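Local coordinates for ankyrin repeat and SAM domain-containing protein 4B (Mus musculus, PDB 5F3X) that probably serves as an adaptor that binds partner proteins through its SAM domain and the PDZ-binding motif at its C-terminal end, at residues 41-46 / 58-63; 26-31 / 47-52. All blocks are in the same frame, centred on the assembly; numbering follows the deposited sequence.

In the fold
Both contacts lie inside the helical SAM domain and share helix 43-48, each using a different end. Contact 1 sets the start of that helix against the long helix 53-71; contact 2 sets its C-terminal end and the turn that follows against helix 25-30. They meet at Met-51, which packs on Val-59 of the long helix and whose N probably bonds to Leu-46 O. Each is part core, part surface: Leu-46 and Val-59 are buried in contact 1, Phe-28 and Met-51 in contact 2, whose centre lies farther from the middle of the chain. Neither has a hydrogen bond across it. Contact 1 is aliphatic with a carboxylate at its edge, whereas contact 2 adds an aromatic ring and a methionine.

Contact 1. Residues 41-46 / 58-63; sequences CSDEDL and KVLSAI
Leu-60 does most of the work, pushing its forked end from helix 53-71 against the first turn of helix 43-48. Its CG meets Leu-46 CD1 at 4.0 Å, the two side chains reaching toward each other tip to tip, and this pair is the dense part of the contact. Val-59 adds the buried inner side, its CG1 lying 4.2 Å from Leu-46 CD1. The two methyls of Leu-60 then divide: CD2 sits over the chain at the helix start, 3.8 Å from Cys-41 O, while CD1 lies against Asp-43, its CA as well as its side chain. The helices joined this way are the fourth and the long last helix of the SAM five-helix bundle. Helix 43-48 opens with a capping box, in which Ser-42 OG accepts from Asp-45 N (2.9 Å) and Asp-45 OD2 takes Ser-42 N on its anti lone pair (2.9 Å, 158°). Toward solvent the packing thins to Asp-43 and the CD1 methyl of Leu-60: the side chains cross at about a right angle, Asp-43 OD1 passing 3.7 Å from Leu-60 CD1, and that same oxygen makes a salt bridge to Arg-56, one turn earlier on the long helix.

Contact 2. Residues 26-31 / 47-52; sequences PIFMRE and QNIHMQ
Ile-27 and Ile-49 are the residues whose CA atoms come nearest, 8.1 Å apart, where the last turns of helix 25-30 face the chain leaving helix 43-48. That exit is a Schellman motif within the SAM helical bundle: His-50, with its positive phi of 69°, is the C-prime residue, and Met-51 N turns back to Leu-46 O while His-50 N bonds to Gln-47 O. On either side of His-50 in the sequence, Ile-49 and Met-51 both point their side chains at the neighbouring helix. Ile-49 gives up the most surface and meets two partners with its two branches. CG1 lies between the backbone N and the carbonyl carbon (chi1 56°), which carries CD1 to Phe-28 CE1 at 4.0 Å; the side chain and the ring cross at roughly a right angle. The Ile-49 and Glu-31 side chains slide past each other in opposite directions, and the CG2 methyl of Ile-49 rests on the aliphatic part of Glu-31, 3.7 Å from Glu-31 CG. The carboxylate carbon of Glu-31 is also near, CD lying 3.8 Å from Ile-49 CG2. This is the exposed flank of the contact. Farther in, Phe-28 is buried, its side chain also touching Leu-12 and Leu-16 of helix 11-18, and Met-51 lies against Val-59 and Phe-24. Met-51 O accepts a hydrogen bond from Arg-56, tying the turn to helix 53-71 as well. Met-51 starts with CG anti to N and then bends at chi3 (-43°), bringing its terminal methyl to the ring. There CE lies in the plane of the Phe-28 ring, at its edge, 3.5 Å from CE1 and 3.8 Å from CZ.

Contact 1. Residues 41-46 / 58-63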
ATOM      1  N   CYS B  41       3.513 -11.052 -26.221  1.00 53.17           N
ATOM      2  CA  CYS B  41       4.530 -10.881 -27.250  1.00 52.17           C
ATOM      3  C   CYS B  41       5.712 -11.822 -27.045  1.00 50.93           C
ATOM      4  O   CYS B  41       6.172 -12.057 -25.914  1.00 47.99           O
ATOM      5  CB  CYS B  41       5.025  -9.435 -27.290  1.00 49.53           C
ATOM      6  SG  CYS B  41       3.863  -8.342 -28.108  1.00 51.57           S
ATOM      7  N   SER B  42       6.201 -12.348 -28.152  1.00 49.41           N
ATOM      8  CA  SER B  42       7.386 -13.178 -28.128  1.00 49.17           C
ATOM      9  C   SER B  42       8.597 -12.363 -28.549  1.00 49.73           C
ATOM     10  O   SER B  42       8.483 -11.247 -29.077  1.00 44.75           O
ATOM     11  CB  SER B  42       7.222 -14.349 -29.085  1.00 45.61           C
ATOM     12  OG  SER B  42       7.212 -13.815 -30.397  1.00 47.17           O
ATOM     13  N   ASP B  43       9.770 -12.991 -28.413  1.00 48.41           N
ATOM     14  CA  ASP B  43      10.949 -12.403 -29.021  1.00 46.75           C
ATOM     15  C   ASP B  43      10.703 -12.095 -30.496  1.00 47.44           C
ATOM     16  O   ASP B  43      11.093 -11.022 -30.987  1.00 47.24           O
ATOM     17  CB  ASP B  43      12.152 -13.325 -28.842  1.00 47.36           C
ATOM     18  CG  ASP B  43      13.436 -12.684 -29.323  1.00 52.63           C
ATOM     19  OD1 ASP B  43      13.988 -11.847 -28.581  1.00 55.41           O
ATOM     20  OD2 ASP B  43      13.884 -12.989 -30.446  1.00 54.35           O
ATOM     21  N   GLU B  44      10.024 -13.002 -31.225  1.00 47.73           N
ATOM     22  CA  GLU B  44       9.863 -12.712 -32.648  1.00 51.12           C
ATOM     23  C   GLU B  44       8.821 -11.620 -32.892  1.00 45.22           C
ATOM     24  O   GLU B  44       8.980 -10.818 -33.819  1.00 48.09           O
ATOM     25  CB  GLU B  44       9.519 -13.966 -33.455  1.00 54.53           C
ATOM     26  CG  GLU B  44       9.405 -13.649 -34.968  1.00 59.53           C
ATOM     27  CD  GLU B  44       8.953 -14.847 -35.817  1.00 69.59           C
ATOM     28  OE1 GLU B  44       8.396 -15.816 -35.242  1.00 73.76           O
ATOM     29  OE2 GLU B  44       9.134 -14.811 -37.062  1.00 71.52           O
ATOM     30  N   ASP B  45       7.780 -11.540 -32.059  1.00 82.91           N
ATOM     31  CA  ASP B  45       6.857 -10.412 -32.146  1.00 71.71           C
ATOM     32  C   ASP B  45       7.603  -9.083 -32.028  1.00 67.02           C
ATOM     33  O   ASP B  45       7.359  -8.147 -32.801  1.00 68.55           O
ATOM     34  CB  ASP B  45       5.792 -10.529 -31.057  1.00 70.28           C
ATOM     35  CG  ASP B  45       4.736 -11.567 -31.379  1.00 74.32           C
ATOM     36  OD1 ASP B  45       4.186 -11.536 -32.502  1.00 76.10           O
ATOM     37  OD2 ASP B  45       4.469 -12.428 -30.512  1.00 75.35           O
ATOM     38  N   LEU B  46       8.538  -8.993 -31.072  1.00 59.10           N
ATOM     39  CA  LEU B  46       9.233  -7.732 -30.848  1.00 57.48           C
ATOM     40  C   LEU B  46      10.291  -7.464 -31.908  1.00 62.14           C
ATOM     41  O   LEU B  46      10.644  -6.299 -32.146  1.00 64.05           O
ATOM     42  CB  LEU B  46       9.859  -7.710 -29.453  1.00 53.43           C
ATOM     43  CG  LEU B  46       8.854  -7.812 -28.299  1.00 52.94           C
ATOM     44  CD1 LEU B  46       9.553  -8.023 -26.976  1.00 42.22           C
ATOM     45  CD2 LEU B  46       7.905  -6.602 -28.282  1.00 43.84           C
ATOM     46  N   LYS B  58      15.731  -7.190 -22.236  1.00 52.60           N
ATOM     47  CA  LYS B  58      15.295  -6.493 -21.030  1.00 49.91           C
ATOM     48  C   LYS B  58      13.782  -6.527 -20.897  1.00 48.76           C
ATOM     49  O   LYS B  58      13.254  -6.827 -19.822  1.00 51.18           O
ATOM     50  CB  LYS B  58      15.813  -5.050 -21.025  1.00 53.31           C
ATOM     51  CG  LYS B  58      17.282  -4.927 -20.596  1.00 56.01           C
ATOM     52  CD  LYS B  58      17.954  -3.674 -21.143  1.00 54.44           C
ATOM     53  CE  LYS B  58      19.420  -3.654 -20.727  1.00 56.48           C
ATOM     54  NZ  LYS B  58      20.061  -2.327 -20.999  1.00 59.26           N
ATOM     55  N   VAL B  59      13.064  -6.233 -21.986  1.00 48.13           N
ATOM     56  CA  VAL B  59      11.600  -6.329 -21.970  1.00 46.96           C
ATOM     57  C   VAL B  59      11.154  -7.735 -21.575  1.00 46.08           C
ATOM     58  O   VAL B  59      10.300  -7.904 -20.702  1.00 46.08           O
ATOM     59  CB  VAL B  59      11.000  -5.930 -23.331  1.00 47.23           C
ATOM     60  CG1 VAL B  59       9.538  -6.018 -23.266  1.00 50.36           C
ATOM     61  CG2 VAL B  59      11.332  -4.519 -23.681  1.00 48.94           C
ATOM     62  N   LEU B  60      11.709  -8.769 -22.217  1.00 48.16           N
ATOM     63  CA  LEU B  60      11.155 -10.095 -21.960  1.00 50.79           C
ATOM     64  C   LEU B  60      11.539 -10.587 -20.581  1.00 51.40           C
ATOM     65  O   LEU B  60      10.753 -11.285 -19.931  1.00 52.63           O
ATOM     66  CB  LEU B  60      11.562 -11.098 -23.043  1.00 46.73           C
ATOM     67  CG  LEU B  60      11.012 -10.788 -24.450  1.00 47.53           C
ATOM     68  CD1 LEU B  60      12.020 -11.077 -25.574  1.00 49.81           C
ATOM     69  CD2 LEU B  60       9.705 -11.502 -24.692  1.00 46.13           C
ATOM     70  N   SER B  61      12.711 -10.194 -20.097  1.00 53.33           N
ATOM     71  CA  SER B  61      13.067 -10.486 -18.718  1.00 55.25           C
ATOM     72  C   SER B  61      12.028  -9.908 -17.772  1.00 58.97           C
ATOM     73  O   SER B  61      11.525 -10.605 -16.885  1.00 63.96           O
ATOM     74  CB  SER B  61      14.452  -9.922 -18.420  1.00 57.75           C
ATOM     75  OG  SER B  61      14.744  -9.932 -17.036  1.00 60.71           O
ATOM     76  N   ALA B  62      11.670  -8.636 -17.978  1.00 54.10           N
ATOM     77  CA  ALA B  62      10.712  -7.965 -17.106  1.00 50.66           C
ATOM     78  C   ALA B  62       9.333  -8.595 -17.208  1.00 55.17           C
ATOM     79  O   ALA B  62       8.628  -8.729 -16.199  1.00 60.94           O
ATOM     80  CB  ALA B  62      10.639  -6.480 -17.456  1.00 44.62           C
ATOM     81  N   ILE B  63       8.922  -8.962 -18.426  1.00 53.19           N
ATOM     82  CA  ILE B  63       7.631  -9.605 -18.635  1.00 51.97           C
ATOM     83  C   ILE B  63       7.577 -10.931 -17.898  1.00 55.34           C
ATOM     84  O   ILE B  63       6.543 -11.321 -17.345  1.00 60.19           O
ATOM     85  CB  ILE B  63       7.387  -9.789 -20.143  1.00 50.63           C
ATOM     86  CG1 ILE B  63       7.128  -8.434 -20.802  1.00 55.11           C
ATOM     87  CG2 ILE B  63       6.243 -10.779 -20.413  1.00 46.51           C
ATOM     88  CD1 ILE B  63       7.383  -8.448 -22.302  1.00 55.75           C
TER

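Contact 2. Residues 26-31 / 47-52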
ATOM      1  N   PRO B  26       6.124   5.357 -27.415  1.00 54.40           N
ATOM      2  CA  PRO B  26       5.498   5.787 -28.677  1.00 56.23           C
ATOM      3  C   PRO B  26       5.367   4.684 -29.727  1.00 61.84           C
ATOM      4  O   PRO B  26       4.398   4.723 -30.494  1.00 61.21           O
ATOM      5  CB  PRO B  26       6.403   6.934 -29.152  1.00 52.10           C
ATOM      6  CG  PRO B  26       7.657   6.792 -28.392  1.00 51.69           C
ATOM      7  CD  PRO B  26       7.286   6.201 -27.077  1.00 53.32           C
ATOM      8  N   ILE B  27       6.280   3.700 -29.788  1.00 65.21           N
ATOM      9  CA  ILE B  27       6.117   2.619 -30.765  1.00 65.39           C
ATOM     10  C   ILE B  27       5.064   1.619 -30.294  1.00 67.25           C
ATOM     11  O   ILE B  27       4.238   1.155 -31.089  1.00 70.51           O
ATOM     12  CB  ILE B  27       7.456   1.920 -31.078  1.00 65.06           C
ATOM     13  CG1 ILE B  27       7.272   0.823 -32.139  1.00 68.71           C
ATOM     14  CG2 ILE B  27       8.029   1.245 -29.860  1.00 63.93           C
ATOM     15  CD1 ILE B  27       7.322   1.265 -33.591  1.00 67.51           C
ATOM     16  N   PHE B  28       5.046   1.284 -29.003  1.00 63.32           N
ATOM     17  CA  PHE B  28       4.003   0.387 -28.519  1.00 60.13           C
ATOM     18  C   PHE B  28       2.622   0.978 -28.738  1.00 61.58           C
ATOM     19  O   PHE B  28       1.663   0.245 -29.002  1.00 63.66           O
ATOM     20  CB  PHE B  28       4.195   0.070 -27.038  1.00 55.53           C
ATOM     21  CG  PHE B  28       5.300  -0.884 -26.768  1.00 55.29           C
ATOM     22  CD1 PHE B  28       6.294  -1.095 -27.698  1.00 57.82           C
ATOM     23  CD2 PHE B  28       5.343  -1.585 -25.587  1.00 58.81           C
ATOM     24  CE1 PHE B  28       7.325  -1.989 -27.450  1.00 59.65           C
ATOM     25  CE2 PHE B  28       6.367  -2.475 -25.332  1.00 61.14           C
ATOM     26  CZ  PHE B  28       7.359  -2.680 -26.267  1.00 60.19           C
ATOM     27  N   MET B  29       2.487   2.290 -28.637  1.00 61.64           N
ATOM     28  CA  MET B  29       1.160   2.856 -28.822  1.00 63.68           C
ATOM     29  C   MET B  29       0.757   2.851 -30.289  1.00 63.05           C
ATOM     30  O   MET B  29      -0.405   2.589 -30.611  1.00 63.15           O
ATOM     31  CB  MET B  29       1.106   4.255 -28.224  1.00 65.98           C
ATOM     32  CG  MET B  29       1.028   4.212 -26.707  1.00 68.35           C
ATOM     33  SD  MET B  29       0.766   5.821 -25.966  1.00 72.31           S
ATOM     34  CE  MET B  29       2.361   6.620 -26.278  1.00 71.33           C
ATOM     35  N   ARG B  30       1.697   3.116 -31.199  1.00 63.80           N
ATOM     36  CA  ARG B  30       1.341   3.079 -32.611  1.00 63.10           C
ATOM     37  C   ARG B  30       0.923   1.672 -33.015  1.00 67.10           C
ATOM     38  O   ARG B  30       0.029   1.508 -33.855  1.00 73.11           O
ATOM     39  CB  ARG B  30       2.502   3.592 -33.477  1.00 59.55           C
ATOM     40  N   GLU B  31       1.517   0.651 -32.396  1.00 62.57           N
ATOM     41  CA  GLU B  31       1.124  -0.728 -32.648  1.00 58.97           C
ATOM     42  C   GLU B  31      -0.054  -1.161 -31.791  1.00 58.39           C
ATOM     43  O   GLU B  31      -0.444  -2.333 -31.848  1.00 59.34           O
ATOM     44  CB  GLU B  31       2.310  -1.675 -32.429  1.00 60.13           C
ATOM     45  CG  GLU B  31       3.474  -1.467 -33.390  1.00 62.59           C
ATOM     46  CD  GLU B  31       3.127  -1.787 -34.839  1.00 66.54           C
ATOM     47  OE1 GLU B  31       2.185  -2.583 -35.081  1.00 67.97           O
ATOM     48  OE2 GLU B  31       3.803  -1.234 -35.742  1.00 67.13           O
ATOM     49  N   GLN B  47      10.834  -8.520 -32.528  1.00 67.06           N
ATOM     50  CA  GLN B  47      11.663  -8.333 -33.715  1.00 68.07           C
ATOM     51  C   GLN B  47      10.852  -7.771 -34.870  1.00 71.15           C
ATOM     52  O   GLN B  47      11.394  -7.052 -35.715  1.00 73.59           O
ATOM     53  CB  GLN B  47      12.282  -9.651 -34.156  1.00 70.34           C
ATOM     54  CG  GLN B  47      13.654  -9.958 -33.628  1.00 72.18           C
ATOM     55  CD  GLN B  47      14.188 -11.261 -34.207  1.00 75.23           C
ATOM     56  OE1 GLN B  47      14.950 -11.249 -35.169  1.00 78.27           O
ATOM     57  NE2 GLN B  47      13.777 -12.387 -33.633  1.00 74.63           N
ATOM     58  N   ASN B  48       9.562  -8.100 -34.942  1.00 74.80           N
ATOM     59  CA  ASN B  48       8.767  -7.624 -36.065  1.00 78.84           C
ATOM     60  C   ASN B  48       8.584  -6.110 -36.024  1.00 80.25           C
ATOM     61  O   ASN B  48       8.517  -5.470 -37.080  1.00 84.38           O
ATOM     62  CB  ASN B  48       7.429  -8.361 -36.107  1.00 82.78           C
ATOM     63  CG  ASN B  48       7.561  -9.764 -36.694  1.00 88.21           C
ATOM     64  OD1 ASN B  48       8.495 -10.046 -37.448  1.00 90.46           O
ATOM     65  ND2 ASN B  48       6.623 -10.645 -36.359  1.00 90.78           N
ATOM     66  N   ILE B  49       8.548  -5.515 -34.836  1.00 72.47           N
ATOM     67  CA  ILE B  49       8.430  -4.066 -34.722  1.00 68.85           C
ATOM     68  C   ILE B  49       9.806  -3.435 -34.593  1.00 66.55           C
ATOM     69  O   ILE B  49       9.926  -2.295 -34.135  1.00 69.46           O
ATOM     70  CB  ILE B  49       7.486  -3.639 -33.584  1.00 65.38           C
ATOM     71  CG1 ILE B  49       7.917  -4.233 -32.241  1.00 61.62           C
ATOM     72  CG2 ILE B  49       6.043  -4.016 -33.955  1.00 64.76           C
ATOM     73  CD1 ILE B  49       7.166  -3.674 -31.057  1.00 59.32           C
ATOM     74  N   HIS B  50      10.857  -4.207 -34.898  1.00 67.63           N
ATOM     75  CA  HIS B  50      12.232  -3.686 -35.022  1.00 70.56           C
ATOM     76  C   HIS B  50      12.818  -3.239 -33.682  1.00 71.59           C
ATOM     77  O   HIS B  50      13.526  -2.232 -33.607  1.00 73.61           O
ATOM     78  CB  HIS B  50      12.318  -2.525 -36.021  1.00 78.34           C
ATOM     79  CG  HIS B  50      11.634  -2.787 -37.322  1.00 83.84           C
ATOM     80  ND1 HIS B  50      12.289  -3.333 -38.407  1.00 85.66           N
ATOM     81  CD2 HIS B  50      10.356  -2.577 -37.716  1.00 85.74           C
ATOM     82  CE1 HIS B  50      11.437  -3.456 -39.410  1.00 88.36           C
ATOM     83  NE2 HIS B  50      10.260  -3.004 -39.018  1.00 88.62           N
ATOM     84  N   MET B  51      12.516  -3.974 -32.617  1.00 70.11           N
ATOM     85  CA  MET B  51      13.230  -3.807 -31.359  1.00 65.49           C
ATOM     86  C   MET B  51      14.531  -4.599 -31.434  1.00 58.44           C
ATOM     87  O   MET B  51      14.528  -5.769 -31.829  1.00 56.27           O
ATOM     88  CB  MET B  51      12.362  -4.278 -30.187  1.00 63.08           C
ATOM     89  CG  MET B  51      13.000  -4.075 -28.826  1.00 63.31           C
ATOM     90  SD  MET B  51      11.801  -4.037 -27.483  1.00 62.68           S
ATOM     91  CE  MET B  51      10.537  -3.025 -28.234  1.00 65.05           C
ATOM     92  N   GLN B  52      15.643  -3.965 -31.084  1.00 60.88           N
ATOM     93  CA  GLN B  52      16.895  -4.688 -31.232  1.00 61.94           C
ATOM     94  C   GLN B  52      17.139  -5.593 -30.022  1.00 56.88           C
ATOM     95  O   GLN B  52      16.440  -5.527 -29.004  1.00 54.80           O
ATOM     96  CB  GLN B  52      18.051  -3.710 -31.445  1.00 73.77           C
ATOM     97  CG  GLN B  52      17.788  -2.734 -32.579  1.00 83.10           C
ATOM     98  CD  GLN B  52      18.990  -2.516 -33.480  1.00 93.69           C
ATOM     99  OE1 GLN B  52      19.448  -3.437 -34.164  1.00 96.75           O
ATOM    100  NE2 GLN B  52      19.512  -1.288 -33.484  1.00 98.55           N
TER